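Local coordinates for glycoside Hydrolase (Bacteroides plebeius, PDB 5T3B), which belongs to glycoside hydrolase family 50 and probably cleaves glycosidic bonds in polysaccharides met by a human gut Bacteroides, at residues I44-E49 / F55-T60; N213-L218 / F250-I255; D222-W227 / S316-A321. All blocks are in the same frame, centred on the assembly; numbering follows the deposited sequence.

The three contacts illustrate how the chemistry of a contact follows its place in a fold. Contact 1 is a partly buried beta hairpin, with Glu46, Glu57 and Lys59 on one face and Val45, Tyr47, Ile56 and Ala58 on the other, and main-chain hydrogen bonds carry it. Contacts 2 and 3 are buried, small in area and without any direct hydrogen bond across their segments; apolar touches and bridging waters do the work. Their centres lie about 14 Å apart, and they meet where Ser251 OG comes 3.6 Å from Ile318 CD1, while helices 195-203 and 300-324 serve both. Contact 1 lies about 45 Å from contact 3, centre to centre, across the chain's centre.

Contact 1. Residues I44-E49 / F55-T60; sequences IVEYAE and FIEAKT. With EDO (1,2-ethanediol), chain P.
Phe55 lays its ring against Ala48, whose CB stands 3.6 Å from the ring centroid and almost on the normal, a CH-pi contact over the face; Glu46 C lies at the ring edge. Replacing this phenylalanine with a serine would probably leave the Ala48 methyl without its aromatic cover and open a gap beside Arg410, which makes a cation-pi contact with the ring. The second CH-pi contact joins Tyr47 and Ile56, whose side chains run side by side. Ile56 CG1 sits over the centre of the tyrosine ring, 4.1 Å from the centroid, because its chi1 of 65° places CG1 between backbone N and carbonyl carbon. Ala58 CB meets the edge of the same ring, 3.7 Å from Tyr47 CE2.

Behind these side chains stand four main-chain hydrogen bonds, paired at Val45-Ala58 and Tyr47-Ile56; the straightest, Val45 N to Ala58 O, measures 2.9 Å. Ala58 O takes a second bond from Thr60 OG1, which comes from above the carbonyl plane. On the face carrying Glu46 and Glu57, a water donates to Glu46 OE2 and weakly to Phe55 O, while Glu46 OE1 is salt-bridged to Arg410. Further out, Phe407 and Trp366 both stack with Tyr47. With strand axes at 137°, this is a strongly twisted antiparallel beta hairpin, formed by strands 39-48 and 56-60.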
loop_
_atom_site.group_PDB
_atom_site.type_symbol
_atom_site.label_atom_id
_atom_site.label_comp_id
_atom_site.label_asym_id
_atom_site.label_seq_id
_atom_site.Cartn_x
_atom_site.Cartn_y
_atom_site.Cartn_z
ATOM N N ILE A 44 -24.004 -10.723 -6.849
ATOM C CA ILE A 44 -23.051 -11.358 -7.714
ATOM C C ILE A 44 -22.344 -10.260 -8.565
ATOM O O ILE A 44 -23.001 -9.410 -9.141
ATOM C CB ILE A 44 -23.693 -12.341 -8.659
ATOM C CG1 ILE A 44 -24.163 -13.542 -7.861
ATOM C CG2 ILE A 44 -22.740 -12.784 -9.776
ATOM C CD1 ILE A 44 -23.120 -14.371 -7.072
ATOM N N VAL A 45 -21.010 -10.323 -8.569
ATOM C CA VAL A 45 -20.204 -9.510 -9.465
ATOM C C VAL A 45 -19.362 -10.463 -10.294
ATOM O O VAL A 45 -18.727 -11.383 -9.765
ATOM C CB VAL A 45 -19.297 -8.519 -8.726
ATOM C CG1 VAL A 45 -18.352 -7.842 -9.673
ATOM C CG2 VAL A 45 -20.143 -7.518 -7.965
ATOM N N GLU A 46 -19.420 -10.298 -11.598
ATOM C CA GLU A 46 -18.583 -11.086 -12.483
ATOM C C GLU A 46 -17.161 -10.522 -12.566
ATOM O O GLU A 46 -16.980 -9.322 -12.701
ATOM C CB GLU A 46 -19.140 -11.140 -13.906
ATOM C CG GLU A 46 -20.475 -11.876 -14.079
ATOM C CD GLU A 46 -20.737 -11.941 -15.599
ATOM O OE1 GLU A 46 -21.182 -10.919 -16.118
ATOM O OE2 GLU A 46 -20.298 -12.930 -16.261
ATOM N N TYR A 47 -16.149 -11.379 -12.527
ATOM C CA TYR A 47 -14.808 -10.944 -12.791
ATOM C C TYR A 47 -13.977 -11.949 -13.555
ATOM O O TYR A 47 -14.250 -13.151 -13.455
ATOM C CB TYR A 47 -14.072 -10.478 -11.521
ATOM C CG TYR A 47 -13.542 -11.583 -10.625
ATOM C CD1 TYR A 47 -12.300 -12.142 -10.889
ATOM C CD2 TYR A 47 -14.182 -11.971 -9.473
ATOM C CE1 TYR A 47 -11.750 -13.085 -10.027
ATOM C CE2 TYR A 47 -13.610 -12.900 -8.621
ATOM C CZ TYR A 47 -12.416 -13.463 -8.942
ATOM O OH TYR A 47 -11.859 -14.360 -8.065
ATOM N N ALA A 48 -12.967 -11.449 -14.255
ATOM C CA ALA A 48 -12.022 -12.281 -14.993
ATOM C C ALA A 48 -10.634 -11.946 -14.524
ATOM O O ALA A 48 -10.333 -10.790 -14.199
ATOM C CB ALA A 48 -12.115 -12.043 -16.511
ATOM N N GLU A 49 -9.697 -12.899 -14.562
ATOM C CA GLU A 49 -8.369 -12.642 -14.099
ATOM C C GLU A 49 -7.557 -11.850 -15.104
ATOM O O GLU A 49 -6.595 -11.190 -14.739
ATOM C CB GLU A 49 -7.709 -13.976 -13.711
ATOM C CG GLU A 49 -8.415 -14.541 -12.462
ATOM C CD GLU A 49 -7.751 -15.792 -11.915
ATOM O OE1 GLU A 49 -7.355 -16.686 -12.679
ATOM O OE2 GLU A 49 -7.577 -15.836 -10.683
ATOM N N PHE A 55 -15.153 -15.108 -17.382
ATOM C CA PHE A 55 -15.600 -14.453 -16.172
ATOM C C PHE A 55 -16.286 -15.469 -15.269
ATOM O O PHE A 55 -16.956 -16.387 -15.727
ATOM C CB PHE A 55 -16.620 -13.358 -16.482
ATOM C CG PHE A 55 -16.001 -12.097 -17.038
ATOM C CD1 PHE A 55 -15.446 -12.042 -18.332
ATOM C CD2 PHE A 55 -15.920 -10.934 -16.281
ATOM C CE1 PHE A 55 -14.836 -10.922 -18.826
ATOM C CE2 PHE A 55 -15.333 -9.808 -16.807
ATOM C CZ PHE A 55 -14.791 -9.805 -18.048
ATOM N N ILE A 56 -16.038 -15.314 -13.963
ATOM C CA ILE A 56 -16.704 -16.069 -12.961
ATOM C C ILE A 56 -17.653 -15.212 -12.172
ATOM O O ILE A 56 -17.464 -14.004 -12.113
ATOM C CB ILE A 56 -15.767 -16.774 -11.990
ATOM C CG1 ILE A 56 -14.970 -15.797 -11.148
ATOM C CG2 ILE A 56 -14.790 -17.597 -12.753
ATOM C CD1 ILE A 56 -15.046 -16.014 -9.687
ATOM N N GLU A 57 -18.585 -15.834 -11.455
ATOM C CA GLU A 57 -19.511 -15.129 -10.589
ATOM C C GLU A 57 -19.042 -15.172 -9.161
ATOM O O GLU A 57 -18.862 -16.235 -8.594
ATOM C CB GLU A 57 -20.877 -15.808 -10.658
ATOM C CG GLU A 57 -21.533 -15.673 -12.040
ATOM C CD GLU A 57 -22.917 -16.236 -12.171
ATOM O OE1 GLU A 57 -23.322 -17.024 -11.330
ATOM O OE2 GLU A 57 -23.584 -15.886 -13.147
ATOM N N ALA A 58 -18.844 -14.005 -8.558
ATOM C CA ALA A 58 -18.331 -13.835 -7.233
ATOM C C ALA A 58 -19.346 -13.201 -6.291
ATOM O O ALA A 58 -19.865 -12.116 -6.576
ATOM C CB ALA A 58 -17.063 -12.981 -7.247
ATOM N N LYS A 59 -19.579 -13.882 -5.176
ATOM C CA LYS A 59 -20.384 -13.288 -4.119
ATOM C C LYS A 59 -19.696 -12.075 -3.586
ATOM O O LYS A 59 -18.488 -12.090 -3.253
ATOM C CB LYS A 59 -20.687 -14.265 -3.003
ATOM C CG LYS A 59 -21.836 -15.196 -3.204
ATOM C CD LYS A 59 -22.105 -15.874 -1.822
ATOM C CE LYS A 59 -23.300 -16.686 -1.877
ATOM N NZ LYS A 59 -23.213 -17.455 -0.624
ATOM N N THR A 60 -20.424 -10.983 -3.477
ATOM C CA THR A 60 -19.826 -9.683 -3.137
ATOM C C THR A 60 -20.697 -8.965 -2.107
ATOM O O THR A 60 -21.939 -8.991 -2.180
ATOM C CB THR A 60 -19.702 -8.883 -4.460
ATOM O OG1 THR A 60 -18.925 -9.626 -5.380
ATOM C CG2 THR A 60 -19.087 -7.583 -4.336
HETATM C C1 EDO P . -17.021 -13.947 0.760
HETATM O O1 EDO P . -15.673 -13.497 1.015
HETATM C C2 EDO P . -17.564 -13.199 -0.429
HETATM O O2 EDO P . -18.622 -12.184 -0.201
HETATM O O HOH W 1 -19.854 -15.421 -15.343
#

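Contact 2. Residues N213-L218 / F250-I255; sequences NLKIGL and FSDNEI. With EDO (1,2-ethanediol), chain D.
The carboxylate of Asp252 and the ammonium of Lys215 face each other through a water. Lys215 NZ is 4.4 Å from Asp252 OD1, beyond a salt bridge, and stands well out of the carboxylate plane; the water accepts from Lys215 NZ at 2.9 Å and donates to Asp252 OD1 at 2.7 Å. The opposite charges would still be expected to attract across this gap. Asp252 OD2 is held from elsewhere, by Tyr314 OH and the main-chain N of Leu196, which probably offset its closeness to Ser251 O, another acceptor. The second flat group, the carboxylate of Glu254, points to a bound 1,2-ethanediol, probably from the crystallisation liquor. The diol grips it with both hydroxyls, O2 donating to Glu254 OE1 at 2.6 Å and O1 to Glu254 OE2, which also bonds Asn361 ND2. An Asn-Glu pair such as Asn253-Glu254 recalls the sequence of clan GH-A hydrolases, and the diol is consistent with a pocket able to take hydroxyl groups.

Apolar contact comes from two isoleucines whose side chains cross at about a right angle. Ile255 CG2 touches Ile216 CB at 3.9 Å and also approaches Ile216 CD1. With chi1 at -169° Ile216 sends CG1 anti to its backbone N, bringing CD1 toward that methyl. Glu254 has a positive phi of 55°, within a loop of no regular structure.

The 3-10 turn 213-218 and the loop 250-255 thus meet between helices: 195-203 offers Leu196 to Lys215 and Ile255, 300-324 brings Tyr314 against both isoleucines, and 264-269 touches Ile216 through Leu264.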
loop_
_atom_site.group_PDB
_atom_site.type_symbol
_atom_site.label_atom_id
_atom_site.label_comp_id
_atom_site.label_asym_id
_atom_site.label_seq_id
_atom_site.Cartn_x
_atom_site.Cartn_y
_atom_site.Cartn_z
ATOM N N ASN A 213 16.513 -9.898 -9.658
ATOM C CA ASN A 213 15.575 -10.586 -8.757
ATOM C C ASN A 213 16.220 -11.054 -7.483
ATOM O O ASN A 213 15.512 -11.450 -6.570
ATOM C CB ASN A 213 14.836 -11.687 -9.489
ATOM C CG ASN A 213 14.117 -11.120 -10.738
ATOM O OD1 ASN A 213 13.416 -10.150 -10.658
ATOM N ND2 ASN A 213 14.394 -11.662 -11.867
ATOM N N LEU A 214 17.549 -11.052 -7.440
ATOM C CA LEU A 214 18.312 -11.378 -6.244
ATOM C C LEU A 214 18.814 -10.141 -5.486
ATOM O O LEU A 214 19.648 -10.256 -4.606
ATOM C CB LEU A 214 19.477 -12.310 -6.590
ATOM C CG LEU A 214 19.092 -13.616 -7.264
ATOM C CD1 LEU A 214 20.317 -14.504 -7.496
ATOM C CD2 LEU A 214 17.923 -14.369 -6.627
ATOM N N LYS A 215 18.269 -8.972 -5.804
ATOM C CA LYS A 215 18.781 -7.755 -5.218
ATOM C C LYS A 215 18.679 -7.664 -3.699
ATOM O O LYS A 215 19.489 -6.991 -3.090
ATOM C CB LYS A 215 18.219 -6.526 -5.881
ATOM C CG LYS A 215 16.752 -6.296 -5.639
ATOM C CD LYS A 215 16.360 -4.978 -6.272
ATOM C CE LYS A 215 14.998 -4.594 -6.028
ATOM N NZ LYS A 215 14.871 -3.425 -7.015
ATOM N N ILE A 216 17.738 -8.389 -3.095
ATOM C CA ILE A 216 17.701 -8.378 -1.672
ATOM C C ILE A 216 19.011 -8.914 -1.049
ATOM O O ILE A 216 19.345 -8.561 0.084
ATOM C CB ILE A 216 16.506 -9.198 -1.131
ATOM C CG1 ILE A 216 16.287 -8.976 0.389
ATOM C CG2 ILE A 216 16.607 -10.638 -1.468
ATOM C CD1 ILE A 216 15.998 -7.551 0.800
ATOM N N GLY A 217 19.771 -9.719 -1.779
ATOM C CA GLY A 217 21.035 -10.186 -1.279
ATOM C C GLY A 217 22.079 -9.115 -1.039
ATOM O O GLY A 217 23.091 -9.348 -0.351
ATOM N N LEU A 218 21.829 -7.905 -1.553
ATOM C CA LEU A 218 22.703 -6.780 -1.282
ATOM C C LEU A 218 22.794 -6.388 0.202
ATOM O O LEU A 218 23.767 -5.776 0.640
ATOM C CB LEU A 218 22.276 -5.576 -2.093
ATOM C CG LEU A 218 22.478 -5.681 -3.583
ATOM C CD1 LEU A 218 21.722 -4.591 -4.319
ATOM C CD2 LEU A 218 23.947 -5.679 -3.977
ATOM N N PHE A 250 8.196 4.851 1.529
ATOM C CA PHE A 250 8.435 3.460 1.184
ATOM C C PHE A 250 9.858 3.351 0.677
ATOM O O PHE A 250 10.322 4.201 -0.084
ATOM C CB PHE A 250 7.498 2.984 0.073
ATOM C CG PHE A 250 6.061 3.322 0.356
ATOM C CD1 PHE A 250 5.311 2.581 1.269
ATOM C CD2 PHE A 250 5.476 4.422 -0.248
ATOM C CE1 PHE A 250 4.035 2.950 1.562
ATOM C CE2 PHE A 250 4.194 4.809 0.059
ATOM C CZ PHE A 250 3.475 4.072 0.942
ATOM N N SER A 251 10.573 2.291 1.048
ATOM C CA SER A 251 12.000 2.161 0.672
ATOM C C SER A 251 12.237 1.390 -0.655
ATOM O O SER A 251 13.350 1.372 -1.151
ATOM C CB SER A 251 12.778 1.508 1.799
ATOM O OG SER A 251 12.257 0.252 2.098
ATOM N N ASP A 252 11.216 0.655 -1.113
ATOM C CA ASP A 252 11.280 -0.210 -2.264
ATOM C C ASP A 252 9.858 -0.606 -2.574
ATOM O O ASP A 252 8.910 -0.201 -1.896
ATOM C CB ASP A 252 12.215 -1.396 -2.031
ATOM C CG ASP A 252 13.642 -1.160 -2.441
ATOM O OD1 ASP A 252 13.899 -0.823 -3.598
ATOM O OD2 ASP A 252 14.618 -1.355 -1.628
ATOM N N ASN A 253 9.725 -1.420 -3.630
ATOM C CA ASN A 253 8.425 -1.867 -4.073
ATOM C C ASN A 253 8.516 -3.307 -4.565
ATOM O O ASN A 253 9.299 -3.593 -5.482
ATOM C CB ASN A 253 7.916 -1.021 -5.214
ATOM C CG ASN A 253 6.526 -1.408 -5.707
ATOM O OD1 ASN A 253 5.558 -1.513 -4.957
ATOM N ND2 ASN A 253 6.445 -1.622 -7.008
ATOM N N GLU A 254 7.759 -4.231 -3.936
ATOM C CA GLU A 254 7.722 -5.608 -4.456
ATOM C C GLU A 254 9.087 -6.245 -4.606
ATOM O O GLU A 254 9.421 -6.830 -5.639
ATOM C CB GLU A 254 6.922 -5.663 -5.751
ATOM C CG GLU A 254 5.512 -5.111 -5.646
ATOM C CD GLU A 254 4.576 -5.540 -6.740
ATOM O OE1 GLU A 254 5.066 -5.899 -7.847
ATOM O OE2 GLU A 254 3.349 -5.450 -6.465
ATOM N N ILE A 255 9.856 -6.225 -3.518
ATOM C CA ILE A 255 11.102 -6.948 -3.510
ATOM C C ILE A 255 10.821 -8.460 -3.640
ATOM O O ILE A 255 9.970 -8.997 -2.964
ATOM C CB ILE A 255 11.841 -6.691 -2.179
ATOM C CG1 ILE A 255 12.213 -5.207 -2.015
ATOM C CG2 ILE A 255 13.084 -7.554 -2.062
ATOM C CD1 ILE A 255 12.688 -4.859 -0.615
HETATM C C1 EDO D . 1.537 -7.678 -8.650
HETATM O O1 EDO D . 2.060 -7.685 -7.335
HETATM C C2 EDO D . 2.562 -8.067 -9.682
HETATM O O2 EDO D . 3.551 -7.009 -9.694
HETATM O O HOH W 2 15.720 -1.104 -5.521
#

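Contact 3. Residues D222-W227 / S316-A321; sequences DGWDEW and SAIKNA
Ala317 sets its methyl against both the indole of Trp224 and the carboxylate of Asp225, and the apolar part of the contact centres on it. Its CB comes within 3.2 Å of Trp224 NE1 and 3.8 Å of Trp224 CD1, meeting the ring obliquely, and Asp225 OD1 lies 3.5 Å from the same Ala317 CB. With CG anti to the backbone N (chi1 166°), the indole of Trp224 reaches helix 300-324. A looser touch follows one residue on, where Ile318 CD1 lies 4.3 Å from Trp224 CZ2. Phe199 of helix 195-203 meets the indole edge-to-face, and Leu196 also touches it, so the indole, carried by helix 224-232, packs against helices 195-203 and 300-324.

Close approach is possible because alanine is small: the CA atoms of Asp225 and Ala317 are only 5.0 Å apart. What meets here is the first turn of helix 224-232 and the C-terminal part of the long helix 300-324, in a domain whose runs of parallel strands and surrounding helices are consistent with the (beta/alpha)8 barrel of family 50 hydrolases. Gly223 occupies the N-cap position of the shorter helix, with its phi of 93° in a region where a side chain would press on the preceding carbonyl; its O accepts from Trp227 N.

Polar links are mostly indirect. One water donates to Asp225 O and to Ala317 O, each at 2.8 Å, tying the two backbones together. A second donates to Asp225 OD1. The Asp225 carboxylate, near a helix N-terminus, would probably be favoured by the local backbone dipoles. The indole nitrogen Trp224 NE1 gives its hydrogen to Lys313 O, one turn earlier on helix 300-324.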
loop_
_atom_site.group_PDB
_atom_site.type_symbol
_atom_site.label_atom_id
_atom_site.label_comp_id
_atom_site.label_asym_id
_atom_site.label_seq_id
_atom_site.Cartn_x
_atom_site.Cartn_y
_atom_site.Cartn_z
ATOM N N ASP A 222 29.167 -5.480 2.090
ATOM C CA ASP A 222 29.812 -4.529 2.963
ATOM C C ASP A 222 29.177 -3.133 2.772
ATOM O O ASP A 222 28.987 -2.679 1.658
ATOM C CB ASP A 222 31.293 -4.449 2.674
ATOM C CG ASP A 222 32.086 -5.666 3.262
ATOM O OD1 ASP A 222 31.517 -6.612 3.866
ATOM O OD2 ASP A 222 33.307 -5.659 3.163
ATOM N N GLY A 223 28.860 -2.485 3.897
ATOM C CA GLY A 223 28.466 -1.100 3.877
ATOM C C GLY A 223 26.968 -0.820 3.789
ATOM O O GLY A 223 26.579 0.337 3.779
ATOM N N TRP A 224 26.151 -1.877 3.776
ATOM C CA TRP A 224 24.681 -1.705 3.640
ATOM C C TRP A 224 24.135 -0.803 4.779
ATOM O O TRP A 224 23.436 0.179 4.512
ATOM C CB TRP A 224 23.999 -3.051 3.583
ATOM C CG TRP A 224 22.545 -3.020 3.777
ATOM C CD1 TRP A 224 21.879 -3.553 4.823
ATOM C CD2 TRP A 224 21.516 -2.411 2.944
ATOM N NE1 TRP A 224 20.529 -3.368 4.707
ATOM C CE2 TRP A 224 20.281 -2.648 3.568
ATOM C CE3 TRP A 224 21.532 -1.722 1.747
ATOM C CZ2 TRP A 224 19.079 -2.185 3.029
ATOM C CZ3 TRP A 224 20.349 -1.282 1.219
ATOM C CH2 TRP A 224 19.157 -1.508 1.861
ATOM N N ASP A 225 24.434 -1.181 6.033
ATOM C CA ASP A 225 23.841 -0.434 7.141
ATOM C C ASP A 225 24.288 1.040 7.124
ATOM O O ASP A 225 23.476 1.948 7.339
ATOM C CB ASP A 225 24.235 -1.016 8.496
ATOM C CG ASP A 225 23.578 -2.303 8.879
ATOM O OD1 ASP A 225 22.771 -2.831 8.192
ATOM O OD2 ASP A 225 24.024 -2.923 9.918
ATOM N N GLU A 226 25.577 1.256 6.891
ATOM C CA GLU A 226 26.081 2.587 6.847
ATOM C C GLU A 226 25.543 3.433 5.687
ATOM O O GLU A 226 25.276 4.632 5.814
ATOM C CB GLU A 226 27.614 2.622 6.824
ATOM C CG GLU A 226 28.237 4.001 6.857
ATOM C CD GLU A 226 27.750 4.958 7.972
ATOM O OE1 GLU A 226 27.476 4.513 9.135
ATOM O OE2 GLU A 226 27.607 6.185 7.622
ATOM N N TRP A 227 25.415 2.781 4.536
ATOM C CA TRP A 227 24.908 3.443 3.371
ATOM C C TRP A 227 23.446 3.924 3.639
ATOM O O TRP A 227 23.081 5.052 3.302
ATOM C CB TRP A 227 24.957 2.554 2.113
ATOM C CG TRP A 227 24.313 3.226 0.947
ATOM C CD1 TRP A 227 24.890 4.094 0.095
ATOM C CD2 TRP A 227 22.956 3.183 0.589
ATOM N NE1 TRP A 227 23.985 4.571 -0.800
ATOM C CE2 TRP A 227 22.780 4.042 -0.488
ATOM C CE3 TRP A 227 21.859 2.492 1.070
ATOM C CZ2 TRP A 227 21.505 4.264 -1.073
ATOM C CZ3 TRP A 227 20.600 2.711 0.480
ATOM C CH2 TRP A 227 20.446 3.604 -0.548
ATOM N N SER A 316 15.764 -3.480 9.306
ATOM C CA SER A 316 16.423 -2.911 10.429
ATOM C C SER A 316 17.423 -1.847 10.029
ATOM O O SER A 316 17.535 -0.802 10.692
ATOM C CB SER A 316 17.060 -4.017 11.262
ATOM O OG SER A 316 18.172 -4.617 10.558
ATOM N N ALA A 317 18.122 -2.042 8.913
ATOM C CA ALA A 317 19.040 -1.024 8.449
ATOM C C ALA A 317 18.320 0.298 8.179
ATOM O O ALA A 317 18.828 1.371 8.460
ATOM C CB ALA A 317 19.751 -1.460 7.177
ATOM N N ILE A 318 17.139 0.207 7.564
ATOM C CA ILE A 318 16.428 1.396 7.181
ATOM C C ILE A 318 15.819 2.102 8.413
ATOM O O ILE A 318 15.909 3.302 8.579
ATOM C CB ILE A 318 15.424 1.065 6.077
ATOM C CG1 ILE A 318 16.243 0.613 4.827
ATOM C CG2 ILE A 318 14.564 2.296 5.775
ATOM C CD1 ILE A 318 15.409 -0.086 3.766
ATOM N N LYS A 319 15.187 1.315 9.302
ATOM C CA LYS A 319 14.667 1.903 10.498
ATOM C C LYS A 319 15.785 2.546 11.351
ATOM O O LYS A 319 15.625 3.668 11.862
ATOM C CB LYS A 319 13.872 0.905 11.317
ATOM C CG LYS A 319 13.226 1.476 12.568
ATOM C CD LYS A 319 12.253 2.640 12.269
ATOM C CE LYS A 319 11.425 2.998 13.492
ATOM N NZ LYS A 319 10.231 2.155 13.559
ATOM N N ASN A 320 16.898 1.840 11.484
ATOM C CA ASN A 320 18.047 2.400 12.247
ATOM C C ASN A 320 18.587 3.666 11.585
ATOM O O ASN A 320 19.017 4.585 12.228
ATOM C CB ASN A 320 19.093 1.332 12.473
ATOM C CG ASN A 320 18.580 0.286 13.450
ATOM O OD1 ASN A 320 17.833 0.619 14.352
ATOM N ND2 ASN A 320 19.026 -0.954 13.338
ATOM N N ALA A 321 18.547 3.706 10.255
ATOM C CA ALA A 321 18.923 4.904 9.532
ATOM C C ALA A 321 18.003 6.083 9.833
ATOM O O ALA A 321 18.479 7.191 10.003
ATOM C CB ALA A 321 18.948 4.668 8.047
HETATM O O HOH W 3 21.458 1.580 9.280
HETATM O O HOH W 4 21.060 -4.544 8.915
#